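Local coordinates for protein TSC1 N-terminal domain (Chaetomium thermophilum, PDB 7A0M) that probably binds phosphatidylinositol phosphates of the lysosomal membrane as part of the TSC complex, a GTPase-activating regulator of mTORC1 signalling, at residues L79-R83 with D119-I124; I142-N146 with G187-A191; V196-R202 with W306-L310; L220-L224 with F258-D262. All blocks are in the same frame, centred on the assembly; numbering follows the deposited sequence.

How the contacts relate
The chain runs as a solenoid of helices, and contacts 1, 2 and 3 follow one another in series from its N-terminal side. Contact 1 closes a loop of 35 residues, bringing the end of helix 69-81 against helix 113-125, with helix 89-105 between them in sequence and packed on both. Contact 2 opens after it and joins helices 142-153 and 185-196; the two touch where I124 packs on W144. Contact 3 spans 103 residues and binds a late loop to the turn before helix 199-214, with its centre about 37 Å from that of contact 1. Contact 4, between two interhelical loops, lies wholly within this span, and its I223 meets selenomethionine M189 of contact 2. No contact crosses another.

Contact 1. Residues L79-R83 with D119-I124; sequences LRQLR and DFTLEI
R80 reaches from the last turn of helix 69-81 across F120 to E123, one turn further along helix 113-125. Its CB already comes near E123 OE1. CG then rests against the F120 ring, 3.4 Å from CD1, and CD passes F120 CB at 3.8 Å, the arginine stem and the phenylalanine running antiparallel alongside each other. A bend at chi3 (52°) turns the head group from the ring toward the carboxylate. There the arginine grips E123 side-on with two nitrogens: NE gives a hydrogen bond of 3.2 Å to OE1, met on the syn side, and NH2 gives one of 2.7 Å to OE2, approached from above the carboxylate plane. Both bonds are fairly straight, at 161° and 162°, and hold the rotation of the guanidinium. D119 CB lies over one of its faces, while the D119 carboxylate is too far for a salt bridge and would add at most a general electrostatic pull.

R83, just past the end of helix 69-81, adds a second arginine. Its CD sits 3.7 Å from F120 CE1 and 3.8 Å from I124 CG1, so the aliphatic stem serves the apolar side. Its guanidinium has the E123 carbonyl oxygen over one face without bonding to it, and NH1 makes a weak hydrogen bond to S127 OG. L79 approaches the far end of the F120 ring, CG to CZ at 4.3 Å, and continues into W95 and L99 of helix 89-105. Apolar packing round F120 thus adjoins a partly exposed salt bridge, in the helix-on-helix layering of an alpha-solenoid.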
# COMPACT_ATOMS: atom_id res chain seq x y z
N LEU B 79 4.80 52.26 -33.27
CA LEU B 79 3.44 51.82 -32.98
C LEU B 79 3.25 51.51 -31.50
O LEU B 79 2.15 51.70 -30.97
CB LEU B 79 3.10 50.61 -33.84
CG LEU B 79 1.62 50.24 -33.96
CD1 LEU B 79 0.81 51.44 -34.41
CD2 LEU B 79 1.49 49.12 -34.97
N ARG B 80 4.30 51.04 -30.82
CA ARG B 80 4.19 50.78 -29.39
C ARG B 80 4.00 52.07 -28.61
O ARG B 80 3.16 52.13 -27.70
CB ARG B 80 5.43 50.02 -28.91
CG ARG B 80 5.55 48.62 -29.47
CD ARG B 80 6.87 47.95 -29.12
NE ARG B 80 7.16 48.00 -27.69
CZ ARG B 80 8.35 47.70 -27.17
NH1 ARG B 80 9.35 47.34 -27.95
NH2 ARG B 80 8.53 47.77 -25.86
N GLN B 81 4.77 53.11 -28.93
CA GLN B 81 4.68 54.36 -28.18
C GLN B 81 3.38 55.10 -28.47
O GLN B 81 2.84 55.76 -27.57
CB GLN B 81 5.87 55.25 -28.52
CG GLN B 81 7.23 54.63 -28.25
CD GLN B 81 8.35 55.58 -28.57
OE1 GLN B 81 8.17 56.79 -28.53
NE2 GLN B 81 9.52 55.03 -28.89
N LEU B 82 2.86 55.00 -29.69
CA LEU B 82 1.63 55.69 -30.06
C LEU B 82 0.38 54.87 -29.78
O LEU B 82 -0.72 55.33 -30.08
CB LEU B 82 1.67 56.07 -31.55
CG LEU B 82 2.50 57.30 -31.92
CD1 LEU B 82 2.60 57.44 -33.43
CD2 LEU B 82 1.90 58.55 -31.30
N ARG B 83 0.54 53.67 -29.22
CA ARG B 83 -0.61 52.83 -28.91
C ARG B 83 -1.66 53.49 -28.02
O ARG B 83 -2.86 53.33 -28.32
CB ARG B 83 -0.12 51.52 -28.26
CG ARG B 83 -1.22 50.55 -27.91
CD ARG B 83 -0.64 49.31 -27.26
NE ARG B 83 0.06 49.66 -26.03
CZ ARG B 83 -0.53 49.87 -24.85
NH1 ARG B 83 -1.85 49.77 -24.74
NH2 ARG B 83 0.20 50.19 -23.79
N ASP B 119 7.13 42.26 -27.01
CA ASP B 119 6.92 43.31 -26.01
C ASP B 119 5.70 44.15 -26.35
O ASP B 119 4.97 44.58 -25.46
CB ASP B 119 8.17 44.18 -25.90
CG ASP B 119 9.34 43.44 -25.28
OD1 ASP B 119 9.11 42.63 -24.36
OD2 ASP B 119 10.49 43.66 -25.72
N PHE B 120 5.47 44.41 -27.65
CA PHE B 120 4.23 45.06 -28.06
C PHE B 120 3.02 44.23 -27.63
O PHE B 120 2.02 44.78 -27.15
CB PHE B 120 4.23 45.28 -29.57
CG PHE B 120 2.99 45.96 -30.08
CD1 PHE B 120 2.50 47.10 -29.47
CD2 PHE B 120 2.32 45.47 -31.19
CE1 PHE B 120 1.36 47.73 -29.94
CE2 PHE B 120 1.18 46.09 -31.67
CZ PHE B 120 0.70 47.23 -31.04
N THR B 121 3.09 42.91 -27.81
CA THR B 121 2.01 42.04 -27.36
C THR B 121 1.83 42.11 -25.85
O THR B 121 0.70 42.17 -25.35
CB THR B 121 2.28 40.60 -27.81
OG1 THR B 121 2.36 40.55 -29.24
CG2 THR B 121 1.18 39.68 -27.33
N LEU B 122 2.94 42.10 -25.10
CA LEU B 122 2.85 42.15 -23.65
C LEU B 122 2.28 43.49 -23.17
O LEU B 122 1.54 43.53 -22.18
CB LEU B 122 4.23 41.90 -23.03
CG LEU B 122 4.80 40.49 -23.24
CD1 LEU B 122 6.25 40.42 -22.80
CD2 LEU B 122 3.96 39.47 -22.50
N GLU B 123 2.63 44.58 -23.85
CA GLU B 123 2.10 45.89 -23.46
C GLU B 123 0.60 45.97 -23.70
O GLU B 123 -0.12 46.61 -22.92
CB GLU B 123 2.82 46.99 -24.24
CG GLU B 123 4.28 47.18 -23.87
CD GLU B 123 5.05 47.97 -24.90
OE1 GLU B 123 4.48 48.24 -25.98
OE2 GLU B 123 6.22 48.31 -24.65
N ILE B 124 0.11 45.33 -24.76
CA ILE B 124 -1.32 45.30 -25.03
C ILE B 124 -2.06 44.55 -23.92
O ILE B 124 -3.12 44.98 -23.45
CB ILE B 124 -1.59 44.66 -26.40
CG1 ILE B 124 -1.01 45.52 -27.52
CG2 ILE B 124 -3.08 44.45 -26.61
CD1 ILE B 124 -1.10 44.87 -28.88

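Contact 2. Residues I142-N146 with G187-A191; sequences IPWLN and GFMNA
L145 of helix 142-153 pushes into a shallow hollow on helix 185-196 bordered by G187, F188 and A191. Both helices belong to the alpha-solenoid; helix 168-183 lies between them in the sequence and packs on both. Over these short segments their axes come within 9.2 Å and cross at -52°, a value that fits ridges-into-grooves packing of i±4 rows, here I142-N146 against G187-A191.

At G187, which has no side chain, the backbone itself forms the floor of the hollow. L145 CD1 drops to 3.6 Å from G187 O and the same distance from F188 CA, lying directly on the backbone. Its other methyl, CD2, meets the edge of the F188 ring at CD1, 3.6 Å away, and the two side chains stand roughly at right angles. L177 of helix 168-183 touches both L145 and F188 and extends the apolar cluster.

On the more exposed flank I142 reaches from G187 to N190. Its CG1 lies 3.8 Å from G187 O, and the extended chain (chi2 -172°) carries CD1 onward to N190 CB at 4.0 Å. The return bump is A191, whose single methyl points into the space between I142, L145 and N146. It stands 4.2 Å from L145 CB, somewhat farther from I142 CG2, and no hydrogen bond joins the segments anywhere. Its tightest neighbour is polar: N146 OD1 lies 3.4 Å from A191 CB.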
# COMPACT_ATOMS: atom_id res chain seq x y z
N ILE B 142 -10.24 35.41 -28.00
CA ILE B 142 -10.27 34.32 -28.98
C ILE B 142 -9.75 34.73 -30.35
O ILE B 142 -8.94 33.99 -30.93
CB ILE B 142 -11.68 33.71 -29.04
CG1 ILE B 142 -11.97 32.92 -27.76
CG2 ILE B 142 -11.83 32.82 -30.25
CD1 ILE B 142 -13.26 32.12 -27.81
N PRO B 143 -10.16 35.87 -30.94
CA PRO B 143 -9.63 36.22 -32.27
C PRO B 143 -8.12 36.41 -32.28
O PRO B 143 -7.48 36.12 -33.30
CB PRO B 143 -10.37 37.52 -32.60
CG PRO B 143 -10.75 38.09 -31.29
CD PRO B 143 -11.11 36.89 -30.46
N TRP B 144 -7.55 36.89 -31.18
CA TRP B 144 -6.10 36.94 -31.05
C TRP B 144 -5.53 35.52 -31.06
O TRP B 144 -4.58 35.22 -31.78
CB TRP B 144 -5.73 37.63 -29.74
CG TRP B 144 -6.33 39.00 -29.54
CD1 TRP B 144 -7.60 39.27 -29.11
CD2 TRP B 144 -5.66 40.27 -29.62
NE1 TRP B 144 -7.79 40.62 -28.99
CE2 TRP B 144 -6.61 41.26 -29.28
CE3 TRP B 144 -4.37 40.67 -29.97
CZ2 TRP B 144 -6.31 42.62 -29.29
CZ3 TRP B 144 -4.07 42.03 -29.97
CH2 TRP B 144 -5.04 42.99 -29.64
N LEU B 145 -6.12 34.65 -30.24
CA LEU B 145 -5.65 33.28 -30.09
C LEU B 145 -5.80 32.48 -31.38
O LEU B 145 -4.89 31.73 -31.76
CB LEU B 145 -6.42 32.61 -28.95
CG LEU B 145 -6.02 33.08 -27.55
CD1 LEU B 145 -7.15 32.85 -26.57
CD2 LEU B 145 -4.76 32.36 -27.10
N ASN B 146 -6.94 32.61 -32.07
CA ASN B 146 -7.16 31.84 -33.29
C ASN B 146 -6.12 32.17 -34.35
O ASN B 146 -5.64 31.27 -35.06
CB ASN B 146 -8.57 32.09 -33.83
CG ASN B 146 -9.64 31.40 -33.01
OD1 ASN B 146 -9.37 30.46 -32.28
ND2 ASN B 146 -10.88 31.86 -33.16
N GLY B 187 -10.76 31.53 -22.52
CA GLY B 187 -10.70 31.79 -23.95
C GLY B 187 -9.64 30.96 -24.65
O GLY B 187 -9.82 30.55 -25.80
N PHE B 188 -8.51 30.71 -23.97
CA PHE B 188 -7.47 29.87 -24.56
C PHE B 188 -7.98 28.46 -24.83
O PHE B 188 -7.67 27.87 -25.87
CB PHE B 188 -6.25 29.83 -23.64
CG PHE B 188 -5.13 28.97 -24.17
CD1 PHE B 188 -4.23 29.47 -25.09
CD2 PHE B 188 -5.00 27.65 -23.76
CE1 PHE B 188 -3.20 28.68 -25.58
CE2 PHE B 188 -3.98 26.86 -24.25
CZ PHE B 188 -3.08 27.37 -25.16
N MSE B 189 -8.76 27.91 -23.90
CA MSE B 189 -9.19 26.53 -24.00
C MSE B 189 -10.44 26.38 -24.88
O MSE B 189 -10.67 25.32 -25.45
CB MSE B 189 -9.43 25.95 -22.61
CG MSE B 189 -8.15 25.84 -21.79
SE MSE B 189 -8.38 25.17 -19.98
CE MSE B 189 -9.26 26.72 -19.18
N ASN B 190 -11.23 27.44 -24.98
CA ASN B 190 -12.32 27.46 -25.96
C ASN B 190 -11.76 27.45 -27.37
O ASN B 190 -12.23 26.70 -28.24
CB ASN B 190 -13.21 28.68 -25.75
CG ASN B 190 -14.42 28.38 -24.88
OD1 ASN B 190 -14.71 29.10 -23.92
ND2 ASN B 190 -15.13 27.31 -25.22
N ALA B 191 -10.75 28.29 -27.63
CA ALA B 191 -10.14 28.33 -28.96
C ALA B 191 -9.40 27.04 -29.27
O ALA B 191 -9.38 26.60 -30.43
CB ALA B 191 -9.20 29.53 -29.05

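Contact 3. Residues V196-R202 with W306-L310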
# COMPACT_ATOMS: atom_id res chain seq x y z
N VAL B 196 -8.82 20.58 -31.22
CA VAL B 196 -8.91 19.23 -30.68
C VAL B 196 -9.93 18.40 -31.45
O VAL B 196 -9.75 17.19 -31.63
CB VAL B 196 -9.23 19.28 -29.17
CG1 VAL B 196 -9.37 17.88 -28.60
CG2 VAL B 196 -8.16 20.05 -28.43
N LEU B 197 -10.99 19.04 -31.95
CA LEU B 197 -12.02 18.32 -32.69
C LEU B 197 -11.53 17.85 -34.05
O LEU B 197 -12.14 16.95 -34.64
CB LEU B 197 -13.27 19.18 -32.85
CG LEU B 197 -14.05 19.48 -31.57
CD1 LEU B 197 -15.13 20.51 -31.82
CD2 LEU B 197 -14.64 18.20 -31.01
N ARG B 198 -10.46 18.44 -34.58
CA ARG B 198 -9.89 18.00 -35.84
C ARG B 198 -8.83 16.93 -35.58
O ARG B 198 -7.91 17.14 -34.80
CB ARG B 198 -9.28 19.18 -36.60
CG ARG B 198 -10.30 20.15 -37.19
CD ARG B 198 -11.16 19.50 -38.28
NE ARG B 198 -12.43 19.00 -37.77
CZ ARG B 198 -12.77 17.72 -37.71
NH1 ARG B 198 -11.92 16.79 -38.12
NH2 ARG B 198 -13.95 17.37 -37.23
N ARG B 199 -8.99 15.78 -36.25
CA ARG B 199 -8.08 14.66 -36.04
C ARG B 199 -6.65 15.02 -36.43
O ARG B 199 -5.70 14.68 -35.72
CB ARG B 199 -8.56 13.45 -36.83
CG ARG B 199 -7.46 12.51 -37.29
CD ARG B 199 -8.00 11.47 -38.25
NE ARG B 199 -8.84 12.07 -39.29
CZ ARG B 199 -8.37 12.55 -40.44
NH1 ARG B 199 -7.07 12.50 -40.70
NH2 ARG B 199 -9.20 13.09 -41.32
N GLU B 200 -6.48 15.72 -37.56
CA GLU B 200 -5.15 16.10 -38.02
C GLU B 200 -4.46 17.11 -37.11
O GLU B 200 -3.27 17.35 -37.29
CB GLU B 200 -5.24 16.66 -39.45
CG GLU B 200 -6.05 17.94 -39.59
CD GLU B 200 -7.54 17.69 -39.70
OE1 GLU B 200 -7.96 16.52 -39.57
OE2 GLU B 200 -8.30 18.66 -39.92
N HIS B 201 -5.18 17.70 -36.15
CA HIS B 201 -4.61 18.69 -35.25
C HIS B 201 -4.63 18.26 -33.79
O HIS B 201 -4.21 19.04 -32.93
CB HIS B 201 -5.38 20.02 -35.38
CG HIS B 201 -5.21 20.70 -36.70
ND1 HIS B 201 -4.07 20.58 -37.46
CD2 HIS B 201 -6.05 21.50 -37.40
CE1 HIS B 201 -4.20 21.29 -38.57
NE2 HIS B 201 -5.40 21.86 -38.56
N ARG B 202 -5.10 17.04 -33.49
CA ARG B 202 -5.31 16.65 -32.11
C ARG B 202 -4.00 16.45 -31.35
O ARG B 202 -3.88 16.86 -30.19
CB ARG B 202 -6.15 15.37 -32.06
CG ARG B 202 -6.66 15.01 -30.68
CD ARG B 202 -7.78 14.00 -30.80
NE ARG B 202 -8.87 14.53 -31.61
CZ ARG B 202 -9.68 13.78 -32.36
NH1 ARG B 202 -9.52 12.47 -32.40
NH2 ARG B 202 -10.64 14.36 -33.06
N TRP B 306 -17.48 12.38 -34.01
CA TRP B 306 -16.13 12.43 -33.48
C TRP B 306 -15.19 11.88 -34.54
O TRP B 306 -15.42 10.79 -35.06
CB TRP B 306 -16.00 11.63 -32.18
CG TRP B 306 -14.61 11.67 -31.60
CD1 TRP B 306 -13.64 10.71 -31.72
CD2 TRP B 306 -14.02 12.73 -30.84
NE1 TRP B 306 -12.49 11.11 -31.07
CE2 TRP B 306 -12.71 12.35 -30.52
CE3 TRP B 306 -14.49 13.97 -30.39
CZ2 TRP B 306 -11.85 13.16 -29.78
CZ3 TRP B 306 -13.65 14.77 -29.65
CH2 TRP B 306 -12.34 14.36 -29.35
N ASP B 307 -14.15 12.64 -34.85
CA ASP B 307 -13.17 12.25 -35.87
C ASP B 307 -12.05 11.52 -35.14
O ASP B 307 -11.17 12.15 -34.55
CB ASP B 307 -12.66 13.47 -36.62
CG ASP B 307 -11.94 13.12 -37.90
OD1 ASP B 307 -12.06 11.95 -38.34
OD2 ASP B 307 -11.26 13.99 -38.47
N LYS B 308 -12.08 10.19 -35.19
CA LYS B 308 -11.12 9.39 -34.46
C LYS B 308 -9.74 9.46 -35.11
O LYS B 308 -9.62 9.52 -36.34
CB LYS B 308 -11.57 7.93 -34.41
CG LYS B 308 -12.87 7.69 -33.66
CD LYS B 308 -13.09 6.21 -33.41
CE LYS B 308 -12.83 5.39 -34.67
NZ LYS B 308 -12.97 3.93 -34.42
N VAL B 309 -8.71 9.44 -34.28
CA VAL B 309 -7.35 9.20 -34.75
C VAL B 309 -7.12 7.69 -34.70
O VAL B 309 -7.22 7.07 -33.64
CB VAL B 309 -6.32 9.94 -33.89
CG1 VAL B 309 -4.91 9.65 -34.39
CG2 VAL B 309 -6.60 11.43 -33.90
N LEU B 310 -6.82 7.10 -35.86
CA LEU B 310 -6.67 5.66 -35.95
C LEU B 310 -5.29 5.24 -35.44
O LEU B 310 -4.41 6.07 -35.18
CB LEU B 310 -6.88 5.19 -37.38
CG LEU B 310 -8.17 5.69 -38.04
CD1 LEU B 310 -8.27 5.20 -39.48
CD2 LEU B 310 -9.40 5.28 -37.24
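R202 leaves its helix with CG anti to the backbone N (chi1 -169°) and bends at chi3 (-58°), which carries its guanidinium against one face of the W306 ring and up to the backbone of D307. End-on, NH1 and NH2 both donate to D307 O, each at 2.7 Å; the two bonds are bent because both N-H groups share one oxygen. At another edge NE gives a straight bond of 2.8 Å to V196 O, nearly along the C=O axis. W306 CZ2 lies over the centre of the guanidinium, 3.4 Å from CZ, with the two planes 26° apart; R199 CA is on the opposite face. Hydrogen bonds at its rim and groups on both faces therefore fix this buried cation, and D239 provides a salt bridge to NH1.

In the alpha-solenoid this is where a long loop after helix 267-278 lies against the turn joining helices 185-196 and 199-214. D239 ties the same loop down further, accepting hydrogen bonds from W306 NE1 and V309 N.

The D307 carboxylate enters a salt-bridge network with R198 and R199. R198 NH1 reaches OD2 at 2.9 Å on the anti side. R199 straddles the carboxylate with NE, weakly, at 3.2 Å from OD2 and slightly farther from OD1. V309 CG2 lies 3.4 Å from R202 NH1 and also packs on R199 CG. Beyond the tryptophan, L197 CD2 touches W306 CZ3 at 3.8 Å.

Contact 4. Residues L220-L224 with F258-D262; sequences LYLIL and FFPGD
F258 turns one ring face to L220, opening a largely apolar seam, without hydrogen bonds across it, between two interhelical loops of the alpha-solenoid: the 3-10 turn that follows helix 199-214 and the loop that follows helix 242-255. L220 CD1 sits almost exactly over the ring, 3.4 Å from the F258 centroid and only 4° off the normal, a CH-pi contact centred enough that all six ring carbons are about equally near. L220 CB leans on the start of the same side chain. A402 of helix 402-410 also touches F258, linking this seam to the C-terminal helices.

F259 comes next and turns toward the middle of the 3-10 turn. Its CG takes the crowded position between backbone N and carbonyl carbon (chi1 42°), which sets the ring among three residues. Y221 CA stands 3.8 Å from CD1, and I223 CG2 presses to 3.5 Å from CE1, its side chain crossing that of F259 at about a right angle. L224 covers one face with CG, off toward the rim, while its methyls spread over the ring, CD1 to F259 CD2 at 3.8 Å and CD2 to CE2 at 3.8 Å. F229 of helix 228-238 meets F259 edge-to-face.

The carbonyl oxygen of P260 is hydrogen-bonded to Y334 OH, and D262 then rejoins the contact. At this exposed end the touch is made by carbon alone: D262 CB lies 3.5 Å from L224 CD1.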
# COMPACT_ATOMS: atom_id res chain seq x y z
N LEU B 220 -7.57 27.27 -13.89
CA LEU B 220 -7.66 26.06 -14.72
C LEU B 220 -8.99 25.33 -14.54
O LEU B 220 -9.37 24.54 -15.41
CB LEU B 220 -6.50 25.12 -14.41
CG LEU B 220 -5.19 25.46 -15.12
CD1 LEU B 220 -4.10 24.48 -14.73
CD2 LEU B 220 -5.39 25.46 -16.62
N TYR B 221 -9.69 25.57 -13.43
CA TYR B 221 -11.00 24.95 -13.23
C TYR B 221 -12.02 25.41 -14.26
O TYR B 221 -13.05 24.76 -14.43
CB TYR B 221 -11.51 25.25 -11.82
CG TYR B 221 -11.59 26.73 -11.50
CD1 TYR B 221 -12.71 27.48 -11.83
CD2 TYR B 221 -10.54 27.37 -10.85
CE1 TYR B 221 -12.78 28.83 -11.54
CE2 TYR B 221 -10.60 28.72 -10.55
CZ TYR B 221 -11.73 29.44 -10.90
OH TYR B 221 -11.79 30.79 -10.60
N LEU B 222 -11.76 26.53 -14.95
CA LEU B 222 -12.67 27.01 -15.98
C LEU B 222 -12.78 26.07 -17.17
O LEU B 222 -13.64 26.27 -18.03
CB LEU B 222 -12.23 28.40 -16.46
CG LEU B 222 -12.34 29.55 -15.46
CD1 LEU B 222 -11.85 30.85 -16.08
CD2 LEU B 222 -13.77 29.69 -14.97
N ILE B 223 -11.92 25.05 -17.25
CA ILE B 223 -12.01 24.06 -18.31
C ILE B 223 -13.30 23.25 -18.23
O ILE B 223 -13.72 22.65 -19.22
CB ILE B 223 -10.78 23.14 -18.30
CG1 ILE B 223 -10.65 22.39 -19.63
CG2 ILE B 223 -10.85 22.16 -17.14
CD1 ILE B 223 -9.46 21.46 -19.70
N LEU B 224 -13.94 23.22 -17.06
CA LEU B 224 -15.21 22.51 -16.95
C LEU B 224 -16.35 23.31 -17.55
O LEU B 224 -17.33 22.72 -18.03
CB LEU B 224 -15.50 22.18 -15.49
CG LEU B 224 -14.49 21.24 -14.84
CD1 LEU B 224 -14.94 20.85 -13.45
CD2 LEU B 224 -14.28 20.00 -15.70
N PHE B 258 -6.45 20.40 -10.22
CA PHE B 258 -6.95 21.77 -10.17
C PHE B 258 -8.45 21.86 -9.94
O PHE B 258 -8.95 22.96 -9.67
CB PHE B 258 -6.58 22.51 -11.47
CG PHE B 258 -5.12 22.85 -11.57
CD1 PHE B 258 -4.22 21.95 -12.13
CD2 PHE B 258 -4.64 24.06 -11.11
CE1 PHE B 258 -2.88 22.26 -12.23
CE2 PHE B 258 -3.30 24.38 -11.20
CZ PHE B 258 -2.42 23.48 -11.76
N PHE B 259 -9.18 20.75 -10.05
CA PHE B 259 -10.60 20.74 -9.72
C PHE B 259 -11.03 19.35 -9.25
O PHE B 259 -11.95 18.76 -9.83
CB PHE B 259 -11.44 21.19 -10.92
CG PHE B 259 -10.98 20.62 -12.24
CD1 PHE B 259 -10.00 21.26 -12.98
CD2 PHE B 259 -11.53 19.45 -12.74
CE1 PHE B 259 -9.57 20.74 -14.19
CE2 PHE B 259 -11.11 18.93 -13.95
CZ PHE B 259 -10.13 19.57 -14.68
N PRO B 260 -10.42 18.81 -8.19
CA PRO B 260 -10.72 17.42 -7.81
C PRO B 260 -12.12 17.24 -7.24
O PRO B 260 -12.68 16.15 -7.37
CB PRO B 260 -9.65 17.11 -6.76
CG PRO B 260 -9.36 18.44 -6.15
CD PRO B 260 -9.48 19.45 -7.25
N GLY B 261 -12.69 18.26 -6.62
CA GLY B 261 -14.02 18.15 -6.05
C GLY B 261 -15.16 18.29 -7.03
O GLY B 261 -16.32 18.10 -6.65
N ASP B 262 -14.87 18.61 -8.29
CA ASP B 262 -15.89 18.82 -9.30
C ASP B 262 -16.01 17.67 -10.30
O ASP B 262 -16.84 17.74 -11.21
CB ASP B 262 -15.61 20.12 -10.06
CG ASP B 262 -15.48 21.32 -9.14
OD1 ASP B 262 -16.38 21.52 -8.30
OD2 ASP B 262 -14.48 22.05 -9.26